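Local structure of multifunctional non-homologous end joining DNA repair protein LigD (Mycobacterium tuberculosis, 2IRU) at residues K29-A40 with L102-V113; L206-S216 with A224-S232. The protein probably repairs DNA double-strand breaks together with Ku by non-homologous end joining, its N-terminal primase-polymerase domain, the part described here, adding nucleotides at the broken ends. One frame throughout, in Å; residues are numbered along the deposited sequence.

Contact 1. Residues K29-A40 with L102-V113; sequences KSDIFDYYAGVA and LAWIAQQAALEV
Tyr36 reaches from helix 29-47 across to the far end of 102-113, where its OH donates a hydrogen bond of 2.7 Å to Leu111 O. The oxygen lies at the edge of the ring, in its plane, while the hydroxyl stands above the carbonyl plane of Leu111, 37° out of it. Along the way the ring passes Ile105, whose CG2 sits over one face, 4.0 Å from CE2; Tyr35 CD2, from the same helix, lies over the centre of a face. The Leu102 side chain crosses the tyrosine at about a right angle: Leu102 CD2 touches Tyr36 CD1, and Leu102 CD1 reaches Ala40, 3.8 Å from Ala40 CB.

Where the two helices run nearly antiparallel, with axes 8.6 Å apart at 159°, alanines allow the close approach: Ala106 CB fits between Ile32, Phe33 and Tyr36 and comes within 3.8 Å of Phe33 CA. Phe33 swings its ring alongside helix 99-107 because CG lies opposite the backbone N (chi1 -163°), and its CE1 rests 3.7 Å from Ala103 CB.

Lys29 closes the other end. Its chain bends at chi3 and brings NZ to Gln107, where it donates to OE1 at 2.9 Å, from above the amide plane, and to the backbone O at 3.2 Å. NZ is also bonded to Thr15 O, and Gln107 OE1 accepts from Thr15 N, which ties the N-terminal region to this corner. Just beyond, Ala109 takes positive phi in a Schellman motif that ends helix 99-107 and turns the chain toward strand 112-115.

The ammonium is thus met by three oxygens, two of them backbone carbonyls, a setting that probably favours its protonated form although Lys29 is buried.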
loop_
_atom_site.group_PDB
_atom_site.type_symbol
_atom_site.label_atom_id
_atom_site.label_comp_id
_atom_site.label_asym_id
_atom_site.label_seq_id
_atom_site.Cartn_x
_atom_site.Cartn_y
_atom_site.Cartn_z
ATOM N N LYS A 29 19.130 8.863 -4.948
ATOM C CA LYS A 29 18.602 7.866 -5.882
ATOM C C LYS A 29 19.282 6.517 -5.649
ATOM O O LYS A 29 18.602 5.488 -5.634
ATOM C CB LYS A 29 18.784 8.315 -7.326
ATOM C CG LYS A 29 17.882 9.422 -7.758
ATOM C CD LYS A 29 17.925 9.590 -9.278
ATOM C CE LYS A 29 17.208 8.444 -10.044
ATOM N NZ LYS A 29 17.257 8.544 -11.602
ATOM N N SER A 30 20.595 6.511 -5.402
ATOM C CA SER A 30 21.327 5.260 -5.108
ATOM C C SER A 30 20.755 4.545 -3.868
ATOM O O SER A 30 20.546 3.316 -3.871
ATOM C CB SER A 30 22.827 5.526 -4.936
ATOM O OG SER A 30 23.542 4.318 -4.780
ATOM N N ASP A 31 20.487 5.322 -2.830
ATOM C CA ASP A 31 19.869 4.764 -1.613
ATOM C C ASP A 31 18.553 4.062 -1.948
ATOM O O ASP A 31 18.257 2.966 -1.436
ATOM C CB ASP A 31 19.582 5.867 -0.597
ATOM C CG ASP A 31 20.856 6.417 0.056
ATOM O OD1 ASP A 31 21.827 5.650 0.266
ATOM O OD2 ASP A 31 20.837 7.612 0.400
ATOM N N ILE A 32 17.741 4.741 -2.744
ATOM C CA ILE A 32 16.413 4.223 -3.107
ATOM C C ILE A 32 16.497 2.961 -3.985
ATOM O O ILE A 32 15.737 1.977 -3.790
ATOM C CB ILE A 32 15.574 5.393 -3.705
ATOM C CG1 ILE A 32 15.432 6.544 -2.660
ATOM C CG2 ILE A 32 14.258 4.948 -4.262
ATOM C CD1 ILE A 32 14.869 6.161 -1.336
ATOM N N PHE A 33 17.434 2.989 -4.935
ATOM C CA PHE A 33 17.708 1.841 -5.812
ATOM C C PHE A 33 18.057 0.616 -4.961
ATOM O O PHE A 33 17.513 -0.491 -5.132
ATOM C CB PHE A 33 18.855 2.225 -6.764
ATOM C CG PHE A 33 19.002 1.334 -7.999
ATOM C CD1 PHE A 33 18.102 1.416 -9.071
ATOM C CD2 PHE A 33 20.128 0.519 -8.128
ATOM C CE1 PHE A 33 18.322 0.644 -10.241
ATOM C CE2 PHE A 33 20.333 -0.245 -9.293
ATOM C CZ PHE A 33 19.423 -0.167 -10.332
ATOM N N ASP A 34 18.943 0.821 -3.987
ATOM C CA ASP A 34 19.364 -0.296 -3.153
ATOM C C ASP A 34 18.206 -0.711 -2.251
ATOM O O ASP A 34 18.029 -1.876 -1.982
ATOM C CB ASP A 34 20.608 0.082 -2.334
ATOM C CG ASP A 34 21.917 -0.035 -3.155
ATOM O OD1 ASP A 34 21.895 -0.558 -4.300
ATOM O OD2 ASP A 34 22.978 0.373 -2.628
ATOM N N TYR A 35 17.422 0.245 -1.790
ATOM C CA TYR A 35 16.291 -0.120 -0.936
ATOM C C TYR A 35 15.292 -1.019 -1.647
ATOM O O TYR A 35 14.896 -2.083 -1.116
ATOM C CB TYR A 35 15.594 1.117 -0.386
ATOM C CG TYR A 35 14.312 0.736 0.304
ATOM C CD1 TYR A 35 14.314 0.204 1.618
ATOM C CD2 TYR A 35 13.079 0.910 -0.342
ATOM C CE1 TYR A 35 13.083 -0.139 2.269
ATOM C CE2 TYR A 35 11.847 0.542 0.279
ATOM C CZ TYR A 35 11.860 0.024 1.582
ATOM O OH TYR A 35 10.698 -0.387 2.217
ATOM N N TYR A 36 14.888 -0.613 -2.853
ATOM C CA TYR A 36 13.867 -1.394 -3.555
ATOM C C TYR A 36 14.468 -2.781 -3.974
ATOM O O TYR A 36 13.769 -3.811 -3.978
ATOM C CB TYR A 36 13.300 -0.593 -4.719
ATOM C CG TYR A 36 12.141 0.285 -4.286
ATOM C CD1 TYR A 36 11.035 -0.293 -3.628
ATOM C CD2 TYR A 36 12.123 1.650 -4.540
ATOM C CE1 TYR A 36 9.941 0.472 -3.225
ATOM C CE2 TYR A 36 11.018 2.445 -4.142
ATOM C CZ TYR A 36 9.929 1.830 -3.484
ATOM O OH TYR A 36 8.841 2.578 -3.040
ATOM N N ALA A 37 15.764 -2.825 -4.270
ATOM C CA ALA A 37 16.416 -4.135 -4.435
ATOM C C ALA A 37 16.323 -4.983 -3.181
ATOM O O ALA A 37 16.064 -6.195 -3.261
ATOM C CB ALA A 37 17.870 -3.957 -4.833
ATOM N N GLY A 38 16.560 -4.358 -2.033
ATOM C CA GLY A 38 16.619 -5.080 -0.741
ATOM C C GLY A 38 15.260 -5.616 -0.329
ATOM O O GLY A 38 15.168 -6.665 0.327
ATOM N N VAL A 39 14.216 -4.862 -0.682
ATOM C CA VAL A 39 12.838 -5.272 -0.304
ATOM C C VAL A 39 12.110 -6.074 -1.379
ATOM O O VAL A 39 11.000 -6.568 -1.114
ATOM C CB VAL A 39 11.924 -4.092 0.208
ATOM C CG1 VAL A 39 12.551 -3.367 1.423
ATOM C CG2 VAL A 39 11.501 -3.141 -0.926
ATOM N N ALA A 40 12.714 -6.230 -2.568
ATOM C CA ALA A 40 11.985 -6.864 -3.676
ATOM C C ALA A 40 11.339 -8.194 -3.266
ATOM O O ALA A 40 10.158 -8.428 -3.549
ATOM C CB ALA A 40 12.893 -7.070 -4.932
ATOM N N LEU A 102 11.035 -3.244 -9.910
ATOM C CA LEU A 102 11.227 -2.308 -8.794
ATOM C C LEU A 102 12.465 -1.420 -9.014
ATOM O O LEU A 102 12.477 -0.273 -8.579
ATOM C CB LEU A 102 11.315 -3.047 -7.464
ATOM C CG LEU A 102 9.972 -3.556 -6.959
ATOM C CD1 LEU A 102 10.126 -4.572 -5.853
ATOM C CD2 LEU A 102 9.048 -2.416 -6.518
ATOM N N ALA A 103 13.492 -1.963 -9.662
ATOM C CA ALA A 103 14.615 -1.112 -10.102
ATOM C C ALA A 103 14.124 0.037 -11.022
ATOM O O ALA A 103 14.595 1.183 -10.926
ATOM C CB ALA A 103 15.695 -1.939 -10.752
ATOM N N TRP A 104 13.189 -0.278 -11.930
ATOM C CA TRP A 104 12.573 0.745 -12.812
ATOM C C TRP A 104 11.791 1.759 -11.956
ATOM O O TRP A 104 11.923 2.969 -12.130
ATOM C CB TRP A 104 11.632 0.060 -13.831
ATOM C CG TRP A 104 10.905 1.032 -14.675
ATOM C CD1 TRP A 104 11.439 1.857 -15.646
ATOM C CD2 TRP A 104 9.524 1.389 -14.555
ATOM N NE1 TRP A 104 10.446 2.651 -16.179
ATOM C CE2 TRP A 104 9.261 2.376 -15.539
ATOM C CE3 TRP A 104 8.462 0.922 -13.751
ATOM C CZ2 TRP A 104 7.977 2.935 -15.710
ATOM C CZ3 TRP A 104 7.203 1.455 -13.908
ATOM C CH2 TRP A 104 6.955 2.450 -14.904
ATOM N N ILE A 105 11.034 1.276 -10.972
ATOM C CA ILE A 105 10.324 2.165 -10.055
ATOM C C ILE A 105 11.327 3.167 -9.406
ATOM O O ILE A 105 11.087 4.378 -9.382
ATOM C CB ILE A 105 9.611 1.330 -8.999
ATOM C CG1 ILE A 105 8.341 0.693 -9.617
ATOM C CG2 ILE A 105 9.305 2.165 -7.739
ATOM C CD1 ILE A 105 7.262 1.705 -10.027
ATOM N N ALA A 106 12.459 2.662 -8.941
ATOM C CA ALA A 106 13.462 3.517 -8.305
ATOM C C ALA A 106 14.061 4.494 -9.305
ATOM O O ALA A 106 14.177 5.672 -9.022
ATOM C CB ALA A 106 14.549 2.653 -7.729
ATOM N N GLN A 107 14.424 3.995 -10.493
ATOM C CA GLN A 107 15.003 4.843 -11.511
ATOM C C GLN A 107 14.047 6.007 -11.934
ATOM O O GLN A 107 14.499 7.117 -12.251
ATOM C CB GLN A 107 15.451 3.989 -12.710
ATOM C CG GLN A 107 15.717 4.795 -13.999
ATOM C CD GLN A 107 16.758 5.901 -13.857
ATOM O OE1 GLN A 107 17.516 5.976 -12.875
ATOM N NE2 GLN A 107 16.807 6.777 -14.865
ATOM N N GLN A 108 12.749 5.712 -11.924
ATOM C CA GLN A 108 11.657 6.642 -12.267
ATOM C C GLN A 108 11.472 7.743 -11.182
ATOM O O GLN A 108 10.670 8.690 -11.382
ATOM C CB GLN A 108 10.322 5.843 -12.410
ATOM C CG GLN A 108 10.179 5.028 -13.717
ATOM C CD GLN A 108 9.791 5.937 -14.859
ATOM O OE1 GLN A 108 10.647 6.331 -15.698
ATOM N NE2 GLN A 108 8.553 6.373 -14.837
ATOM N N ALA A 109 12.155 7.611 -10.038
ATOM C CA ALA A 109 11.859 8.458 -8.847
ATOM C C ALA A 109 10.382 8.279 -8.426
ATOM O O ALA A 109 9.741 9.184 -7.861
ATOM C CB ALA A 109 12.201 9.948 -9.110
ATOM N N ALA A 110 9.839 7.098 -8.736
ATOM C CA ALA A 110 8.473 6.738 -8.265
ATOM C C ALA A 110 8.645 6.282 -6.807
ATOM O O ALA A 110 8.733 5.054 -6.511
ATOM C CB ALA A 110 7.835 5.639 -9.148
ATOM N N LEU A 111 8.754 7.264 -5.898
ATOM C CA LEU A 111 8.980 6.927 -4.476
ATOM C C LEU A 111 7.855 6.051 -3.988
ATOM O O LEU A 111 8.075 5.128 -3.188
ATOM C CB LEU A 111 9.074 8.215 -3.615
ATOM C CG LEU A 111 10.151 9.192 -4.099
ATOM C CD1 LEU A 111 10.183 10.413 -3.148
ATOM C CD2 LEU A 111 11.553 8.483 -4.233
ATOM N N GLU A 112 6.648 6.338 -4.468
ATOM C CA GLU A 112 5.440 5.608 -4.016
ATOM C C GLU A 112 4.881 4.666 -5.066
ATOM O O GLU A 112 4.742 5.034 -6.253
ATOM C CB GLU A 112 4.362 6.589 -3.588
ATOM C CG GLU A 112 4.807 7.388 -2.353
ATOM C CD GLU A 112 3.701 8.218 -1.713
ATOM O OE1 GLU A 112 2.613 8.329 -2.299
ATOM O OE2 GLU A 112 3.967 8.830 -0.641
ATOM N N VAL A 113 4.589 3.451 -4.613
ATOM C CA VAL A 113 3.802 2.473 -5.412
ATOM C C VAL A 113 2.456 2.266 -4.699
ATOM O O VAL A 113 2.444 1.964 -3.506
ATOM C CB VAL A 113 4.562 1.137 -5.538
ATOM C CG1 VAL A 113 3.759 0.083 -6.325
ATOM C CG2 VAL A 113 5.928 1.406 -6.165
#

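Contact 2. Residues L206-S216 with A224-S232; sequences LEQAMPALVTS and AGKVFVDWS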
loop_
_atom_site.group_PDB
_atom_site.type_symbol
_atom_site.label_atom_id
_atom_site.label_comp_id
_atom_site.label_asym_id
_atom_site.label_seq_id
_atom_site.Cartn_x
_atom_site.Cartn_y
_atom_site.Cartn_z
ATOM N N LEU A 206 -18.182 -1.393 14.362
ATOM C CA LEU A 206 -17.229 -0.843 15.320
ATOM C C LEU A 206 -17.698 0.511 15.837
ATOM O O LEU A 206 -17.629 0.781 17.040
ATOM C CB LEU A 206 -15.812 -0.761 14.745
ATOM C CG LEU A 206 -14.734 -0.438 15.790
ATOM C CD1 LEU A 206 -14.772 -1.375 17.023
ATOM C CD2 LEU A 206 -13.369 -0.491 15.123
ATOM N N GLU A 207 -18.203 1.333 14.924
ATOM C CA GLU A 207 -18.765 2.633 15.279
ATOM C C GLU A 207 -19.926 2.512 16.272
ATOM O O GLU A 207 -20.025 3.287 17.236
ATOM C CB GLU A 207 -19.208 3.358 14.012
ATOM C CG GLU A 207 -19.934 4.685 14.231
ATOM C CD GLU A 207 -20.074 5.413 12.893
ATOM O OE1 GLU A 207 -20.626 4.809 11.956
ATOM O OE2 GLU A 207 -19.620 6.563 12.775
ATOM N N GLN A 208 -20.781 1.517 16.060
ATOM C CA GLN A 208 -21.873 1.226 16.997
ATOM C C GLN A 208 -21.347 0.857 18.399
ATOM O O GLN A 208 -21.915 1.269 19.436
ATOM C CB GLN A 208 -22.697 0.087 16.406
ATOM C CG GLN A 208 -23.911 -0.320 17.145
ATOM C CD GLN A 208 -24.708 -1.356 16.358
ATOM O OE1 GLN A 208 -24.424 -1.610 15.178
ATOM N NE2 GLN A 208 -25.698 -1.959 17.005
ATOM N N ALA A 209 -20.267 0.070 18.407
ATOM C CA ALA A 209 -19.639 -0.434 19.618
ATOM C C ALA A 209 -18.887 0.643 20.408
ATOM O O ALA A 209 -18.941 0.642 21.631
ATOM C CB ALA A 209 -18.697 -1.595 19.290
ATOM N N MET A 210 -18.190 1.549 19.721
ATOM C CA MET A 210 -17.453 2.615 20.411
ATOM C C MET A 210 -17.679 3.930 19.700
ATOM O O MET A 210 -16.733 4.488 19.127
ATOM C CB MET A 210 -15.939 2.402 20.427
ATOM C CG MET A 210 -15.404 1.022 20.533
ATOM S SD MET A 210 -13.762 0.900 19.753
ATOM C CE MET A 210 -13.282 -0.591 20.585
ATOM N N PRO A 211 -18.918 4.454 19.755
ATOM C CA PRO A 211 -19.134 5.686 18.964
ATOM C C PRO A 211 -18.337 6.924 19.435
ATOM O O PRO A 211 -18.142 7.843 18.638
ATOM C CB PRO A 211 -20.644 5.902 19.073
ATOM C CG PRO A 211 -20.989 5.268 20.440
ATOM C CD PRO A 211 -20.153 4.012 20.428
ATOM N N ALA A 212 -17.834 6.938 20.672
ATOM C CA ALA A 212 -16.983 8.041 21.149
ATOM C C ALA A 212 -15.583 8.011 20.525
ATOM O O ALA A 212 -14.887 9.046 20.481
ATOM C CB ALA A 212 -16.849 7.973 22.660
ATOM N N LEU A 213 -15.183 6.830 20.036
ATOM C CA LEU A 213 -13.781 6.589 19.657
ATOM C C LEU A 213 -13.587 6.309 18.183
ATOM O O LEU A 213 -12.469 6.436 17.650
ATOM C CB LEU A 213 -13.236 5.394 20.446
ATOM C CG LEU A 213 -13.454 5.444 21.958
ATOM C CD1 LEU A 213 -12.888 4.217 22.644
ATOM C CD2 LEU A 213 -12.883 6.738 22.582
ATOM N N VAL A 214 -14.678 5.906 17.537
ATOM C CA VAL A 214 -14.639 5.521 16.109
ATOM C C VAL A 214 -15.713 6.196 15.279
ATOM O O VAL A 214 -16.877 6.309 15.707
ATOM C CB VAL A 214 -14.832 3.974 15.974
ATOM C CG1 VAL A 214 -15.146 3.566 14.524
ATOM C CG2 VAL A 214 -13.616 3.248 16.501
ATOM N N THR A 215 -15.328 6.617 14.064
ATOM C CA THR A 215 -16.334 7.007 13.063
ATOM C C THR A 215 -16.132 6.194 11.771
ATOM O O THR A 215 -15.015 5.815 11.437
ATOM C CB THR A 215 -16.341 8.550 12.756
ATOM O OG1 THR A 215 -17.416 8.851 11.850
ATOM C CG2 THR A 215 -15.004 9.025 12.147
ATOM N N SER A 216 -17.236 5.920 11.078
ATOM C CA SER A 216 -17.206 5.187 9.798
ATOM C C SER A 216 -17.517 6.098 8.609
ATOM O O SER A 216 -17.622 5.619 7.462
ATOM C CB SER A 216 -18.240 4.059 9.807
ATOM O OG SER A 216 -19.576 4.570 9.852
ATOM N N ALA A 224 -12.904 14.835 15.030
ATOM C CA ALA A 224 -12.000 15.109 16.142
ATOM C C ALA A 224 -12.204 14.092 17.267
ATOM O O ALA A 224 -13.346 13.725 17.575
ATOM C CB ALA A 224 -12.189 16.527 16.649
ATOM N N GLY A 225 -11.096 13.632 17.849
ATOM C CA GLY A 225 -11.128 12.714 18.995
ATOM C C GLY A 225 -11.462 11.279 18.616
ATOM O O GLY A 225 -11.534 10.411 19.483
ATOM N N LYS A 226 -11.663 11.036 17.321
ATOM C CA LYS A 226 -12.026 9.699 16.820
ATOM C C LYS A 226 -11.073 9.164 15.772
ATOM O O LYS A 226 -10.457 9.930 15.015
ATOM C CB LYS A 226 -13.446 9.693 16.229
ATOM C CG LYS A 226 -14.485 10.162 17.236
ATOM C CD LYS A 226 -15.907 10.106 16.725
ATOM C CE LYS A 226 -16.769 10.731 17.819
ATOM N NZ LYS A 226 -18.172 11.042 17.452
ATOM N N VAL A 227 -10.972 7.837 15.727
ATOM C CA VAL A 227 -10.353 7.139 14.596
ATOM C C VAL A 227 -11.378 6.979 13.475
ATOM O O VAL A 227 -12.455 6.405 13.666
ATOM C CB VAL A 227 -9.780 5.755 14.992
ATOM C CG1 VAL A 227 -9.156 5.027 13.759
ATOM C CG2 VAL A 227 -8.758 5.905 16.102
ATOM N N PHE A 228 -11.030 7.473 12.295
ATOM C CA PHE A 228 -11.858 7.249 11.129
ATOM C C PHE A 228 -11.453 5.889 10.547
ATOM O O PHE A 228 -10.315 5.700 10.125
ATOM C CB PHE A 228 -11.616 8.363 10.101
ATOM C CG PHE A 228 -12.285 8.129 8.780
ATOM C CD1 PHE A 228 -13.507 7.462 8.700
ATOM C CD2 PHE A 228 -11.680 8.582 7.606
ATOM C CE1 PHE A 228 -14.142 7.240 7.443
ATOM C CE2 PHE A 228 -12.300 8.373 6.360
ATOM C CZ PHE A 228 -13.520 7.697 6.285
ATOM N N VAL A 229 -12.376 4.937 10.608
ATOM C CA VAL A 229 -12.133 3.602 10.069
ATOM C C VAL A 229 -12.627 3.598 8.628
ATOM O O VAL A 229 -13.798 3.350 8.365
ATOM C CB VAL A 229 -12.825 2.513 10.901
ATOM C CG1 VAL A 229 -12.569 1.138 10.339
ATOM C CG2 VAL A 229 -12.310 2.572 12.316
ATOM N N ASP A 230 -11.709 3.903 7.728
ATOM C CA ASP A 230 -12.054 4.100 6.333
ATOM C C ASP A 230 -12.063 2.747 5.606
ATOM O O ASP A 230 -11.010 2.078 5.453
ATOM C CB ASP A 230 -11.045 5.076 5.678
ATOM C CG ASP A 230 -11.458 5.508 4.258
ATOM O OD1 ASP A 230 -12.530 5.117 3.781
ATOM O OD2 ASP A 230 -10.678 6.232 3.600
ATOM N N TRP A 231 -13.275 2.371 5.179
ATOM C CA TRP A 231 -13.562 1.141 4.441
ATOM C C TRP A 231 -13.589 1.393 2.936
ATOM O O TRP A 231 -13.719 0.425 2.158
ATOM C CB TRP A 231 -14.952 0.617 4.855
ATOM C CG TRP A 231 -15.963 1.740 4.921
ATOM C CD1 TRP A 231 -16.312 2.478 6.033
ATOM C CD2 TRP A 231 -16.733 2.273 3.832
ATOM N NE1 TRP A 231 -17.261 3.424 5.691
ATOM C CE2 TRP A 231 -17.520 3.328 4.346
ATOM C CE3 TRP A 231 -16.827 1.970 2.464
ATOM C CZ2 TRP A 231 -18.404 4.060 3.546
ATOM C CZ3 TRP A 231 -17.701 2.714 1.665
ATOM C CH2 TRP A 231 -18.466 3.749 2.204
ATOM N N SER A 232 -13.469 2.665 2.527
ATOM C CA SER A 232 -13.765 3.080 1.135
ATOM C C SER A 232 -12.695 2.656 0.118
ATOM O O SER A 232 -12.936 2.646 -1.114
ATOM C CB SER A 232 -13.975 4.602 1.038
ATOM O OG SER A 232 -12.765 5.295 1.245
HETATM O O HOH W 1 -13.746 10.936 21.983
#
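Gly225 O and Ala212 O approach the same water, which donates to Ala212 O at 2.7 Å and only weakly to Gly225 O. Lys226 lays its extended chain along the turn that follows helix 192-209: CG packs on Ala212 O, and CE comes within 3.3 Å of Pro211 O. Val227 begins the pairing, its N donating to Leu213 O and its O accepting from Thr215 N. This is a parallel pair in which strand 214-215 flanks 227-230, on the mixed sheet that probably carries the polymerase site; Phe228 and Val229 continue it. The Phe228 ring turns its edge to 206-216, CD1 being 3.5 Å from Thr215 O, which lies in the ring plane. That oxygen also takes the bond from Val229 N. On the side of the sheet shared with Val214, Val229 CG2 meets CG1 of that valine at 3.7 Å and Leu206 CD2 at 4.3 Å. Asp230, a manganese ligand by similarity, forms an Asx turn, its OD1 accepting from both N and OG of Ser232. Trp231 places CG between backbone N and carbonyl carbon (chi1 44°), which brings the indole against helix 192-209, and NE1 donates to Ser216 O at 2.8 Å, in the carbonyl plane.

In the fold
Contacts 1 and 2 lie on opposite sides of the centre of the chain, their centres 35 Å apart and their nearest atoms about 15 Å apart, without touching. They lead, by 102-113 and 224-232, toward the polymerase site, as assigned by similarity. From contact 1, strand 112-115 runs on into His114, assigned likewise to substrate binding, whose NE2 is bonded by Glu112; the same glutamate forms a salt bridge with Arg247, another substrate-binding residue. From contact 2, strand 227-230 pairs with strand 129-143, which supplies the metal ligands Asp140 and Asp142 beside Asp230; the side chain of Phe228 is about 4 Å from that of Asp142.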